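Local structure of extracellular invertase (Aspergillus kawachii, 5XH8) at residues 249-254 / 340-345; 310-315 / 344-349; 414-419 / 558-563; 496-501 / 551-556. The protein is a family GH32 beta-fructofuranosidase that hydrolyses sucrose-type fructosides and transfers fructosyl groups with high activity, probably forming fructooligosaccharides such as 1-kestose. One frame throughout, in Å; residues are numbered along the deposited sequence.

Contact 1 of 4, residues 249-254 / 340-345; sequences TGNVFS and DRFISY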
loop_
_atom_site.group_PDB
_atom_site.type_symbol
_atom_site.label_atom_id
_atom_site.label_comp_id
_atom_site.label_asym_id
_atom_site.label_seq_id
_atom_site.Cartn_x
_atom_site.Cartn_y
_atom_site.Cartn_z
ATOM N N THR A 249 -16.636 4.004 -12.861
ATOM C CA THR A 249 -16.303 5.117 -13.774
ATOM C C THR A 249 -17.085 6.417 -13.537
ATOM O O THR A 249 -17.535 7.084 -14.489
ATOM C CB THR A 249 -16.418 4.687 -15.257
ATOM O OG1 THR A 249 -17.784 4.427 -15.593
ATOM C CG2 THR A 249 -15.587 3.439 -15.499
ATOM N N GLY A 250 -17.229 6.761 -12.258
ATOM C CA GLY A 250 -17.859 8.009 -11.851
ATOM C C GLY A 250 -17.113 9.194 -12.432
ATOM O O GLY A 250 -15.931 9.327 -12.190
ATOM N N ASN A 251 -17.790 9.990 -13.267
ATOM C CA ASN A 251 -17.299 11.300 -13.693
ATOM C C ASN A 251 -18.144 12.364 -12.977
ATOM O O ASN A 251 -19.334 12.168 -12.808
ATOM C CB ASN A 251 -17.543 11.528 -15.174
ATOM C CG ASN A 251 -16.795 10.569 -16.080
ATOM O OD1 ASN A 251 -16.468 9.423 -15.750
ATOM N ND2 ASN A 251 -16.579 11.034 -17.242
ATOM N N VAL A 252 -17.550 13.519 -12.678
ATOM C CA VAL A 252 -18.251 14.661 -12.074
ATOM C C VAL A 252 -17.875 15.918 -12.861
ATOM O O VAL A 252 -16.701 16.149 -13.203
ATOM C CB VAL A 252 -17.877 14.843 -10.584
ATOM C CG1 VAL A 252 -18.637 16.012 -9.966
ATOM C CG2 VAL A 252 -18.197 13.582 -9.810
ATOM N N PHE A 253 -18.896 16.710 -13.181
ATOM C CA PHE A 253 -18.738 17.903 -14.021
ATOM C C PHE A 253 -19.959 18.796 -13.835
ATOM O O PHE A 253 -20.917 18.443 -13.132
ATOM C CB PHE A 253 -18.568 17.509 -15.504
ATOM C CG PHE A 253 -19.624 16.563 -15.996
ATOM C CD1 PHE A 253 -19.534 15.193 -15.736
ATOM C CD2 PHE A 253 -20.739 17.043 -16.687
ATOM C CE1 PHE A 253 -20.527 14.324 -16.162
ATOM C CE2 PHE A 253 -21.722 16.175 -17.125
ATOM C CZ PHE A 253 -21.622 14.817 -16.867
ATOM N N SER A 254 -19.901 19.973 -14.428
ATOM C CA SER A 254 -20.933 20.954 -14.229
ATOM C C SER A 254 -21.197 21.680 -15.546
ATOM O O SER A 254 -20.268 22.024 -16.288
ATOM C CB SER A 254 -20.553 21.918 -13.069
ATOM O OG SER A 254 -19.320 22.585 -13.318
ATOM N N ASP A 340 -16.485 26.430 -23.853
ATOM C CA ASP A 340 -16.034 25.304 -23.003
ATOM C C ASP A 340 -17.057 24.175 -23.116
ATOM O O ASP A 340 -18.274 24.409 -23.111
ATOM C CB ASP A 340 -15.931 25.695 -21.536
ATOM C CG ASP A 340 -14.868 26.744 -21.243
ATOM O OD1 ASP A 340 -13.869 26.913 -21.967
ATOM O OD2 ASP A 340 -15.046 27.382 -20.195
ATOM N N ARG A 341 -16.570 22.945 -23.249
ATOM C CA ARG A 341 -17.452 21.782 -23.422
ATOM C C ARG A 341 -17.065 20.697 -22.450
ATOM O O ARG A 341 -15.992 20.750 -21.874
ATOM C CB ARG A 341 -17.343 21.262 -24.852
ATOM C CG ARG A 341 -18.016 22.176 -25.865
ATOM C CD ARG A 341 -17.881 21.642 -27.254
ATOM N NE ARG A 341 -16.543 21.820 -27.802
ATOM C CZ ARG A 341 -16.149 21.356 -28.989
ATOM N NH1 ARG A 341 -16.978 20.647 -29.749
ATOM N NH2 ARG A 341 -14.923 21.598 -29.417
ATOM N N PHE A 342 -17.978 19.750 -22.246
ATOM C CA PHE A 342 -17.691 18.484 -21.623
ATOM C C PHE A 342 -17.958 17.382 -22.660
ATOM O O PHE A 342 -19.113 17.133 -23.035
ATOM C CB PHE A 342 -18.537 18.253 -20.376
ATOM C CG PHE A 342 -18.109 17.035 -19.596
ATOM C CD1 PHE A 342 -17.049 17.110 -18.702
ATOM C CD2 PHE A 342 -18.743 15.811 -19.784
ATOM C CE1 PHE A 342 -16.635 15.989 -18.006
ATOM C CE2 PHE A 342 -18.333 14.687 -19.093
ATOM C CZ PHE A 342 -17.272 14.771 -18.214
ATOM N N ILE A 343 -16.877 16.746 -23.123
ATOM C CA ILE A 343 -16.944 15.725 -24.164
ATOM C C ILE A 343 -16.851 14.369 -23.479
ATOM O O ILE A 343 -15.893 14.124 -22.729
ATOM C CB ILE A 343 -15.782 15.899 -25.156
ATOM C CG1 ILE A 343 -15.722 17.343 -25.706
ATOM C CG2 ILE A 343 -15.838 14.830 -26.261
ATOM C CD1 ILE A 343 -17.000 17.843 -26.367
ATOM N N SER A 344 -17.842 13.506 -23.713
ATOM C CA SER A 344 -17.885 12.143 -23.184
ATOM C C SER A 344 -17.813 11.080 -24.302
ATOM O O SER A 344 -18.547 11.158 -25.314
ATOM C CB SER A 344 -19.182 11.925 -22.417
ATOM O OG SER A 344 -19.138 10.707 -21.709
ATOM N N TYR A 345 -16.911 10.114 -24.110
ATOM C CA TYR A 345 -16.820 8.905 -24.921
ATOM C C TYR A 345 -17.365 7.740 -24.126
ATOM O O TYR A 345 -16.814 7.353 -23.086
ATOM C CB TYR A 345 -15.367 8.592 -25.311
ATOM C CG TYR A 345 -14.724 9.588 -26.221
ATOM C CD1 TYR A 345 -14.154 10.758 -25.712
ATOM C CD2 TYR A 345 -14.654 9.371 -27.588
ATOM C CE1 TYR A 345 -13.564 11.692 -26.548
ATOM C CE2 TYR A 345 -14.058 10.280 -28.435
ATOM C CZ TYR A 345 -13.517 11.448 -27.918
ATOM O OH TYR A 345 -12.924 12.368 -28.742
#
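The backbones of 249-254 and 340-345 come closest where Phe253 lies opposite Phe342, with their CA atoms 7.7 Å apart; at Asn251 and Ser344 the CA atoms are 9.5 Å apart. No hydrogen bond joins the two segments, so side chains bridge the interval. The two phenylalanine rings lie almost flat on each other, centroids 3.8 Å apart and planes 12° from parallel. Their closest atoms are Phe253 CD1 and Phe342 CZ, at 3.4 Å. Phe253 has CG between its backbone N and carbonyl carbon (chi1 51°), which brings CB as well as the ring over the same face of Phe342; CB stands 3.9 Å from the Phe342 centroid in a CH-pi contact. This is packing between neighbouring blades of the GH32 beta-propeller: strand 250-255 belongs to the sheet that includes 265-274, whereas strand 341-348 pairs with 318-326 and 366-385. The amide group of Asn251 adds a different approach, sitting at the edge of the Phe342 ring with its plane turned 76° from it. Farther round, Phe253 rests on Phe267 and Thr269 of its own sheet and on Leu376 of the other, while the guanidinium of Arg341 forms salt bridges to Glu375 and Glu421.

Contact 2 of 4, residues 310-315 / 344-349; sequences GFLDWG and SYVWLS. With NA (sodium ion), chain B.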
loop_
_atom_site.group_PDB
_atom_site.type_symbol
_atom_site.label_atom_id
_atom_site.label_comp_id
_atom_site.label_asym_id
_atom_site.label_seq_id
_atom_site.Cartn_x
_atom_site.Cartn_y
_atom_site.Cartn_z
ATOM N N GLY A 310 -31.073 9.586 -15.977
ATOM C CA GLY A 310 -31.392 8.873 -17.208
ATOM C C GLY A 310 -30.209 8.058 -17.665
ATOM O O GLY A 310 -29.280 7.818 -16.879
ATOM N N PHE A 311 -30.243 7.651 -18.932
ATOM C CA PHE A 311 -29.148 6.898 -19.539
ATOM C C PHE A 311 -28.352 7.820 -20.454
ATOM O O PHE A 311 -28.933 8.571 -21.243
ATOM C CB PHE A 311 -29.672 5.711 -20.342
ATOM C CG PHE A 311 -30.060 4.531 -19.508
ATOM C CD1 PHE A 311 -31.302 4.487 -18.880
ATOM C CD2 PHE A 311 -29.200 3.437 -19.365
ATOM C CE1 PHE A 311 -31.668 3.398 -18.121
ATOM C CE2 PHE A 311 -29.570 2.333 -18.600
ATOM C CZ PHE A 311 -30.810 2.310 -17.981
ATOM N N LEU A 312 -27.024 7.815 -20.313
ATOM C CA LEU A 312 -26.147 8.411 -21.305
ATOM C C LEU A 312 -26.166 7.580 -22.612
ATOM O O LEU A 312 -25.992 8.120 -23.734
ATOM C CB LEU A 312 -24.739 8.534 -20.735
ATOM C CG LEU A 312 -23.663 9.129 -21.634
ATOM C CD1 LEU A 312 -24.035 10.517 -22.140
ATOM C CD2 LEU A 312 -22.364 9.157 -20.872
ATOM N N ASP A 313 -26.340 6.277 -22.467
ATOM C CA ASP A 313 -26.592 5.409 -23.628
ATOM C C ASP A 313 -27.355 4.181 -23.166
ATOM O O ASP A 313 -26.937 3.507 -22.215
ATOM C CB ASP A 313 -25.311 4.989 -24.380
ATOM C CG ASP A 313 -25.626 4.458 -25.777
ATOM O OD1 ASP A 313 -26.017 3.274 -25.884
ATOM O OD2 ASP A 313 -25.541 5.227 -26.756
ATOM N N TRP A 314 -28.472 3.909 -23.847
ATOM C CA TRP A 314 -29.355 2.784 -23.519
ATOM C C TRP A 314 -28.831 1.434 -24.005
ATOM O O TRP A 314 -29.415 0.399 -23.669
ATOM C CB TRP A 314 -30.793 3.025 -24.068
ATOM C CG TRP A 314 -31.603 4.023 -23.301
ATOM C CD1 TRP A 314 -31.643 5.377 -23.492
ATOM C CD2 TRP A 314 -32.503 3.744 -22.231
ATOM N NE1 TRP A 314 -32.496 5.955 -22.592
ATOM C CE2 TRP A 314 -33.046 4.976 -21.812
ATOM C CE3 TRP A 314 -32.907 2.568 -21.582
ATOM C CZ2 TRP A 314 -33.967 5.069 -20.773
ATOM C CZ3 TRP A 314 -33.823 2.657 -20.553
ATOM C CH2 TRP A 314 -34.340 3.905 -20.151
ATOM N N GLY A 315 -27.748 1.419 -24.787
ATOM C CA GLY A 315 -27.191 0.154 -25.286
ATOM C C GLY A 315 -26.838 -0.823 -24.180
ATOM O O GLY A 315 -26.269 -0.434 -23.139
ATOM N N SER A 344 -17.842 13.506 -23.713
ATOM C CA SER A 344 -17.885 12.143 -23.184
ATOM C C SER A 344 -17.813 11.080 -24.302
ATOM O O SER A 344 -18.547 11.158 -25.314
ATOM C CB SER A 344 -19.182 11.925 -22.417
ATOM O OG SER A 344 -19.138 10.707 -21.709
ATOM N N TYR A 345 -16.911 10.114 -24.110
ATOM C CA TYR A 345 -16.820 8.905 -24.921
ATOM C C TYR A 345 -17.365 7.740 -24.126
ATOM O O TYR A 345 -16.814 7.353 -23.086
ATOM C CB TYR A 345 -15.367 8.592 -25.311
ATOM C CG TYR A 345 -14.724 9.588 -26.221
ATOM C CD1 TYR A 345 -14.154 10.758 -25.712
ATOM C CD2 TYR A 345 -14.654 9.371 -27.588
ATOM C CE1 TYR A 345 -13.564 11.692 -26.548
ATOM C CE2 TYR A 345 -14.058 10.280 -28.435
ATOM C CZ TYR A 345 -13.517 11.448 -27.918
ATOM O OH TYR A 345 -12.924 12.368 -28.742
ATOM N N VAL A 346 -18.436 7.160 -24.631
ATOM C CA VAL A 346 -19.001 5.928 -24.107
ATOM C C VAL A 346 -18.296 4.718 -24.738
ATOM O O VAL A 346 -17.975 4.744 -25.911
ATOM C CB VAL A 346 -20.502 5.864 -24.440
ATOM C CG1 VAL A 346 -21.134 4.545 -23.974
ATOM C CG2 VAL A 346 -21.224 7.043 -23.800
ATOM N N TRP A 347 -18.079 3.670 -23.952
ATOM C CA TRP A 347 -17.504 2.423 -24.451
ATOM C C TRP A 347 -18.622 1.539 -24.982
ATOM O O TRP A 347 -19.649 1.399 -24.327
ATOM C CB TRP A 347 -16.806 1.679 -23.309
ATOM C CG TRP A 347 -16.168 0.350 -23.597
ATOM C CD1 TRP A 347 -15.399 0.022 -24.662
ATOM C CD2 TRP A 347 -16.213 -0.811 -22.759
ATOM N NE1 TRP A 347 -14.960 -1.267 -24.546
ATOM C CE2 TRP A 347 -15.448 -1.807 -23.388
ATOM C CE3 TRP A 347 -16.832 -1.108 -21.536
ATOM C CZ2 TRP A 347 -15.276 -3.079 -22.842
ATOM C CZ3 TRP A 347 -16.669 -2.373 -20.995
ATOM C CH2 TRP A 347 -15.898 -3.344 -21.643
ATOM N N LEU A 348 -18.389 0.911 -26.130
ATOM C CA LEU A 348 -19.257 -0.156 -26.639
ATOM C C LEU A 348 -18.444 -1.438 -26.637
ATOM O O LEU A 348 -17.623 -1.680 -27.540
ATOM C CB LEU A 348 -19.760 0.172 -28.050
ATOM C CG LEU A 348 -20.849 -0.769 -28.628
ATOM C CD1 LEU A 348 -22.129 -0.611 -27.831
ATOM C CD2 LEU A 348 -21.108 -0.510 -30.122
ATOM N N SER A 349 -18.638 -2.240 -25.594
ATOM C CA SER A 349 -17.977 -3.516 -25.490
ATOM C C SER A 349 -18.317 -4.398 -26.688
ATOM O O SER A 349 -19.488 -4.492 -27.091
ATOM C CB SER A 349 -18.395 -4.250 -24.210
ATOM O OG SER A 349 -17.957 -5.606 -24.256
HETATM NA NA NA B . -25.310 -0.662 -20.980
HETATM O O HOH W 1 -26.730 1.240 -20.528
#
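Asp313 OD1 is gripped by two groups: it accepts the backbone N-H of Gly315 (Gly315 N to Asp313 OD1 2.8 Å, 153° at the hydrogen), forming an Asx turn, and also hydrogen-bonds to the Ser318 hydroxyl. The amide meets OD1 on the anti side, 27° out of the carboxylate plane. OD2 is held by Arg374 in a salt bridge and by the Ser562 hydroxyl. Across to 344-349 the contact is apolar in the main: the Leu312 and Val346 side chains lie alongside and point in opposite senses, with Leu312 CD2 3.8 Å from Val346 CG2, and Asp313 CB packs 4.2 Å from Val346 CG1. Leu312 CD2 also touches Ser344 OG at 3.7 Å. Leu312 has CG opposite its backbone N (chi1 179°), which carries the branched end over toward strand 344-348. The residue that closes the turn also binds metal: Gly315 O lies 2.4 Å from the sodium ion. A water coordinates the same ion and donates to Asp313 O at 2.8 Å. His287, Phe316 and Ser318 supply the other ligands, all backbone carbonyls. With Arg374 beside it and several donors around it, the buried carboxylate of Asp313 is probably ionised, and its turn probably helps to hold the Gly315 carbonyl toward the metal.

Contact 3 of 4, residues 414-419 / 558-563; sequences LGISIA and RFALST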
loop_
_atom_site.group_PDB
_atom_site.type_symbol
_atom_site.label_atom_id
_atom_site.label_comp_id
_atom_site.label_asym_id
_atom_site.label_seq_id
_atom_site.Cartn_x
_atom_site.Cartn_y
_atom_site.Cartn_z
ATOM N N LEU A 414 -30.776 16.504 -19.429
ATOM C CA LEU A 414 -29.413 16.460 -19.972
ATOM C C LEU A 414 -29.474 16.383 -21.504
ATOM O O LEU A 414 -30.098 15.478 -22.074
ATOM C CB LEU A 414 -28.615 15.273 -19.413
ATOM C CG LEU A 414 -27.165 15.195 -19.919
ATOM C CD1 LEU A 414 -26.329 16.317 -19.323
ATOM C CD2 LEU A 414 -26.542 13.835 -19.637
ATOM N N GLY A 415 -28.815 17.338 -22.138
ATOM C CA GLY A 415 -28.633 17.348 -23.584
ATOM C C GLY A 415 -27.460 16.455 -23.967
ATOM O O GLY A 415 -26.367 16.584 -23.393
ATOM N N ILE A 416 -27.713 15.542 -24.911
ATOM C CA ILE A 416 -26.741 14.586 -25.445
ATOM C C ILE A 416 -26.749 14.749 -26.963
ATOM O O ILE A 416 -27.759 14.470 -27.595
ATOM C CB ILE A 416 -27.126 13.115 -25.071
ATOM C CG1 ILE A 416 -27.329 12.959 -23.556
ATOM C CG2 ILE A 416 -26.067 12.139 -25.594
ATOM C CD1 ILE A 416 -27.944 11.661 -23.117
ATOM N N SER A 417 -25.634 15.190 -27.545
ATOM C CA SER A 417 -25.516 15.325 -28.986
ATOM C C SER A 417 -24.105 14.946 -29.445
ATOM O O SER A 417 -23.164 14.962 -28.660
ATOM C CB SER A 417 -25.822 16.770 -29.407
ATOM O OG SER A 417 -24.913 17.640 -28.754
ATOM N N ILE A 418 -23.963 14.629 -30.724
ATOM C CA ILE A 418 -22.671 14.283 -31.291
ATOM C C ILE A 418 -21.820 15.547 -31.251
ATOM O O ILE A 418 -22.291 16.599 -31.614
ATOM C CB ILE A 418 -22.821 13.830 -32.761
ATOM C CG1 ILE A 418 -23.704 12.578 -32.852
ATOM C CG2 ILE A 418 -21.452 13.580 -33.390
ATOM C CD1 ILE A 418 -24.201 12.269 -34.245
ATOM N N ALA A 419 -20.575 15.462 -30.825
ATOM C CA ALA A 419 -19.730 16.652 -30.807
ATOM C C ALA A 419 -19.721 17.334 -32.179
ATOM O O ALA A 419 -19.671 16.662 -33.233
ATOM C CB ALA A 419 -18.324 16.305 -30.386
ATOM N N ARG A 558 -31.523 14.459 -26.656
ATOM C CA ARG A 558 -31.582 13.966 -25.276
ATOM C C ARG A 558 -31.640 12.444 -25.137
ATOM O O ARG A 558 -31.901 11.942 -24.063
ATOM C CB ARG A 558 -32.790 14.586 -24.551
ATOM C CG ARG A 558 -34.155 14.160 -25.075
ATOM C CD ARG A 558 -35.236 15.151 -24.634
ATOM N NE ARG A 558 -36.591 14.599 -24.760
ATOM C CZ ARG A 558 -37.599 15.122 -25.470
ATOM N NH1 ARG A 558 -37.456 16.249 -26.177
ATOM N NH2 ARG A 558 -38.777 14.500 -25.471
ATOM N N PHE A 559 -31.388 11.709 -26.209
ATOM C CA PHE A 559 -31.536 10.267 -26.200
ATOM C C PHE A 559 -30.437 9.671 -27.041
ATOM O O PHE A 559 -30.151 10.183 -28.117
ATOM C CB PHE A 559 -32.872 9.864 -26.788
ATOM C CG PHE A 559 -33.066 8.392 -26.894
ATOM C CD1 PHE A 559 -32.668 7.702 -28.040
ATOM C CD2 PHE A 559 -33.641 7.689 -25.865
ATOM C CE1 PHE A 559 -32.848 6.334 -28.139
ATOM C CE2 PHE A 559 -33.830 6.325 -25.957
ATOM C CZ PHE A 559 -33.447 5.648 -27.105
ATOM N N ALA A 560 -29.831 8.595 -26.535
ATOM C CA ALA A 560 -28.872 7.797 -27.313
ATOM C C ALA A 560 -28.989 6.324 -26.997
ATOM O O ALA A 560 -29.071 5.945 -25.833
ATOM C CB ALA A 560 -27.438 8.273 -27.080
ATOM N N LEU A 561 -28.973 5.505 -28.052
ATOM C CA LEU A 561 -29.024 4.049 -27.955
ATOM C C LEU A 561 -28.094 3.466 -29.030
ATOM O O LEU A 561 -28.291 3.728 -30.230
ATOM C CB LEU A 561 -30.437 3.549 -28.190
ATOM C CG LEU A 561 -30.674 2.035 -28.348
ATOM C CD1 LEU A 561 -30.202 1.248 -27.161
ATOM C CD2 LEU A 561 -32.155 1.764 -28.538
ATOM N N SER A 562 -27.100 2.684 -28.611
ATOM C CA SER A 562 -26.078 2.189 -29.537
ATOM C C SER A 562 -25.874 0.694 -29.415
ATOM O O SER A 562 -25.991 0.125 -28.333
ATOM C CB SER A 562 -24.759 2.937 -29.337
ATOM O OG SER A 562 -24.995 4.321 -29.206
ATOM N N THR A 563 -25.549 0.062 -30.535
ATOM C CA THR A 563 -25.460 -1.386 -30.582
ATOM C C THR A 563 -24.644 -1.848 -31.774
ATOM O O THR A 563 -24.158 -1.020 -32.555
ATOM C CB THR A 563 -26.870 -2.025 -30.594
ATOM O OG1 THR A 563 -26.765 -3.451 -30.471
ATOM C CG2 THR A 563 -27.623 -1.660 -31.901
HETATM O O HOH W 2 -31.197 13.087 -21.495
HETATM O O HOH W 3 -29.550 12.861 -28.876
#
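Ile416 turns its two branches to different parts of 558-563. CG2 lies opposite the backbone N and meets the methyl of Ala560, with Ile416 CG2 and Ala560 CB 4.4 Å apart. The other branch, CG1 to CD1, is set beside the backbone N (chi1 -54°) and runs out extended until CD1 comes 4.1 Å from the backbone O of Arg558. Of the Arg558 side chain, CB makes the near approach, 3.8 Å from Leu414 O, and the rest leads away. With CG between the backbone N and the carbonyl carbon (chi1 67°) and an extended run from CG to NE, its guanidinium is carried off to Glu538, by a salt bridge, and to the backbone O of Arg525. Phe559 likewise heads away, its ring meeting that of Trp314. No direct hydrogen bond joins the two segments; two waters do the work. One donates to Leu414 O (2.7 Å) and to Arg558 O (2.9 Å), the other to Ile416 O and Phe559 O. These carbonyls, which could not bond to each other, are thereby satisfied in pairs. Arg558 and Phe559 both face Ala555, a classic beta bulge against strand 550-555, and just before it Gly557 makes a backbone hydrogen bond with Ile416. The two strands lie in separate sheets, 408-418 beside 366-385 and 559-564 beside 550-555. Such a water-bridged junction joins the propeller sheet to the C-terminal beta-sandwich, the two-module architecture characteristic of GH32 enzymes.

Contact 4 of 4, residues 496-501 / 551-556; sequences ESIIVD and LEVYAN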
loop_
_atom_site.group_PDB
_atom_site.type_symbol
_atom_site.label_atom_id
_atom_site.label_comp_id
_atom_site.label_asym_id
_atom_site.label_seq_id
_atom_site.Cartn_x
_atom_site.Cartn_y
_atom_site.Cartn_z
ATOM N N GLU A 496 -43.375 3.650 -24.646
ATOM C CA GLU A 496 -42.631 4.848 -24.929
ATOM C C GLU A 496 -41.135 4.543 -25.156
ATOM O O GLU A 496 -40.285 5.115 -24.477
ATOM C CB GLU A 496 -42.792 5.827 -23.770
ATOM C CG GLU A 496 -44.221 6.224 -23.445
ATOM C CD GLU A 496 -44.241 7.325 -22.415
ATOM O OE1 GLU A 496 -44.138 6.993 -21.228
ATOM O OE2 GLU A 496 -44.308 8.524 -22.784
ATOM N N SER A 497 -40.843 3.646 -26.102
ATOM C CA SER A 497 -39.471 3.163 -26.343
ATOM C C SER A 497 -39.060 3.234 -27.798
ATOM O O SER A 497 -39.889 3.059 -28.702
ATOM C CB SER A 497 -39.339 1.710 -25.913
ATOM O OG SER A 497 -39.484 1.570 -24.511
ATOM N N ILE A 498 -37.769 3.497 -28.010
ATOM C CA ILE A 498 -37.097 3.206 -29.272
ATOM C C ILE A 498 -36.546 1.790 -29.172
ATOM O O ILE A 498 -35.878 1.445 -28.186
ATOM C CB ILE A 498 -35.922 4.168 -29.547
ATOM C CG1 ILE A 498 -36.373 5.642 -29.516
ATOM C CG2 ILE A 498 -35.208 3.798 -30.853
ATOM C CD1 ILE A 498 -36.819 6.216 -30.835
ATOM N N ILE A 499 -36.797 0.992 -30.206
ATOM C CA ILE A 499 -36.404 -0.411 -30.273
ATOM C C ILE A 499 -35.512 -0.644 -31.499
ATOM O O ILE A 499 -35.758 -0.098 -32.562
ATOM C CB ILE A 499 -37.637 -1.344 -30.404
ATOM C CG1 ILE A 499 -38.670 -1.057 -29.301
ATOM C CG2 ILE A 499 -37.225 -2.822 -30.411
ATOM C CD1 ILE A 499 -38.190 -1.274 -27.895
ATOM N N VAL A 500 -34.458 -1.433 -31.329
ATOM C CA VAL A 500 -33.695 -1.948 -32.448
ATOM C C VAL A 500 -33.975 -3.452 -32.467
ATOM O O VAL A 500 -33.556 -4.195 -31.565
ATOM C CB VAL A 500 -32.181 -1.658 -32.340
ATOM C CG1 VAL A 500 -31.473 -2.091 -33.615
ATOM C CG2 VAL A 500 -31.920 -0.175 -32.090
ATOM N N ASP A 501 -34.730 -3.884 -33.471
ATOM C CA ASP A 501 -34.953 -5.320 -33.720
ATOM C C ASP A 501 -33.792 -5.880 -34.556
ATOM O O ASP A 501 -33.588 -5.493 -35.718
ATOM C CB ASP A 501 -36.274 -5.509 -34.456
ATOM C CG ASP A 501 -36.612 -6.971 -34.733
ATOM O OD1 ASP A 501 -35.804 -7.913 -34.506
ATOM O OD2 ASP A 501 -37.738 -7.159 -35.219
ATOM N N LEU A 551 -24.006 0.957 -34.794
ATOM C CA LEU A 551 -25.207 1.764 -34.904
ATOM C C LEU A 551 -25.357 2.658 -33.673
ATOM O O LEU A 551 -25.379 2.167 -32.549
ATOM C CB LEU A 551 -26.468 0.873 -35.034
ATOM C CG LEU A 551 -27.828 1.608 -34.951
ATOM C CD1 LEU A 551 -28.021 2.648 -36.050
ATOM C CD2 LEU A 551 -28.951 0.589 -34.976
ATOM N N GLU A 552 -25.497 3.954 -33.906
ATOM C CA GLU A 552 -25.872 4.903 -32.873
ATOM C C GLU A 552 -27.185 5.591 -33.270
ATOM O O GLU A 552 -27.301 6.173 -34.354
ATOM C CB GLU A 552 -24.760 5.924 -32.644
ATOM C CG GLU A 552 -23.455 5.275 -32.159
ATOM C CD GLU A 552 -22.387 6.268 -31.714
ATOM O OE1 GLU A 552 -22.736 7.305 -31.113
ATOM O OE2 GLU A 552 -21.181 6.000 -31.925
ATOM N N VAL A 553 -28.159 5.508 -32.372
ATOM C CA VAL A 553 -29.466 6.109 -32.544
ATOM C C VAL A 553 -29.601 7.281 -31.565
ATOM O O VAL A 553 -29.562 7.076 -30.357
ATOM C CB VAL A 553 -30.567 5.072 -32.257
ATOM C CG1 VAL A 553 -31.954 5.696 -32.465
ATOM C CG2 VAL A 553 -30.373 3.842 -33.141
ATOM N N TYR A 554 -29.740 8.489 -32.106
ATOM C CA TYR A 554 -30.013 9.691 -31.349
ATOM C C TYR A 554 -31.452 10.197 -31.578
ATOM O O TYR A 554 -32.001 10.077 -32.702
ATOM C CB TYR A 554 -29.045 10.793 -31.752
ATOM C CG TYR A 554 -27.569 10.495 -31.487
ATOM C CD1 TYR A 554 -26.803 9.754 -32.389
ATOM C CD2 TYR A 554 -26.938 10.981 -30.341
ATOM C CE1 TYR A 554 -25.454 9.484 -32.146
ATOM C CE2 TYR A 554 -25.582 10.739 -30.092
ATOM C CZ TYR A 554 -24.844 9.982 -30.983
ATOM O OH TYR A 554 -23.510 9.763 -30.715
ATOM N N ALA A 555 -32.033 10.802 -30.530
ATOM C CA ALA A 555 -33.360 11.452 -30.636
ATOM C C ALA A 555 -33.458 12.714 -29.788
ATOM O O ALA A 555 -33.106 12.713 -28.586
ATOM C CB ALA A 555 -34.478 10.487 -30.283
ATOM N N ASN A 556 -33.859 13.807 -30.443
ATOM C CA ASN A 556 -34.367 15.002 -29.771
ATOM C C ASN A 556 -33.323 15.667 -28.881
ATOM O O ASN A 556 -33.669 16.340 -27.905
ATOM C CB ASN A 556 -35.643 14.646 -28.984
ATOM C CG ASN A 556 -36.823 14.326 -29.902
ATOM O OD1 ASN A 556 -37.810 15.059 -29.922
ATOM N ND2 ASN A 556 -36.739 13.231 -30.641
#
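Val553 is the bump that enters the groove between Ile498 and Val500 on the facing strand. One of its methyls, CG1, is directed to Ile498, with Val553 CG1 and Ile498 CG2 4.1 Å apart as the two side chains cross at a slant; the other, CG2, lies 4.4 Å from Val500 CG2. One step along, Val500 and Leu551 reach for each other tip to tip, and Val500 CG1 meets Leu551 CD2 at 3.9 Å. Leu551 spans the distance because CG lies opposite its backbone N (chi1 171°), pushing the branched end straight across. Phe559 and Tyr491 pack against Ile498, while Leu561 joins Val500, so the row of aliphatic groups is closed in by side chains of both sheets. Alternate residues of 551-555 serve the opposite face: Glu552 is bonded to Arg374 and His31, and Tyr554 OH donates a weak hydrogen bond to Glu552 OE1 (2.6 Å). The strand axes run 9.8 Å apart at 162°, nearly antiparallel, with no hydrogen bond between them. Two sheets stacked face to face at this spacing, packed through branched aliphatic side chains that partly interlock and partly meet end to end, make up the core of the C-terminal beta-sandwich of GH32.

In the fold
The four contacts form a bent chain through the molecule, from blade packing in the propeller to the core of the C-terminal sandwich. Contacts 1 and 2 share strand 341-348, their centres 13 Å apart; the centre of contact 3 lies 8 Å from that of contact 2 and 14 Å from that of contact 1. Contact 4 is 10 Å from contact 3 and 23 Å from contact 1, again between centres. Contacts 2 and 3 meet through the backbone, Trp314 N to Ala560 O. Strands 550-555 and 559-564, adjacent in one sheet, tie contacts 3 and 4. Along the chain contacts 1 and 2 close first; contact 4 then falls within the span between the two segments of contact 3. Propeller and sandwich are thus linked by buried packing and by bonds between contacts 2 and 3.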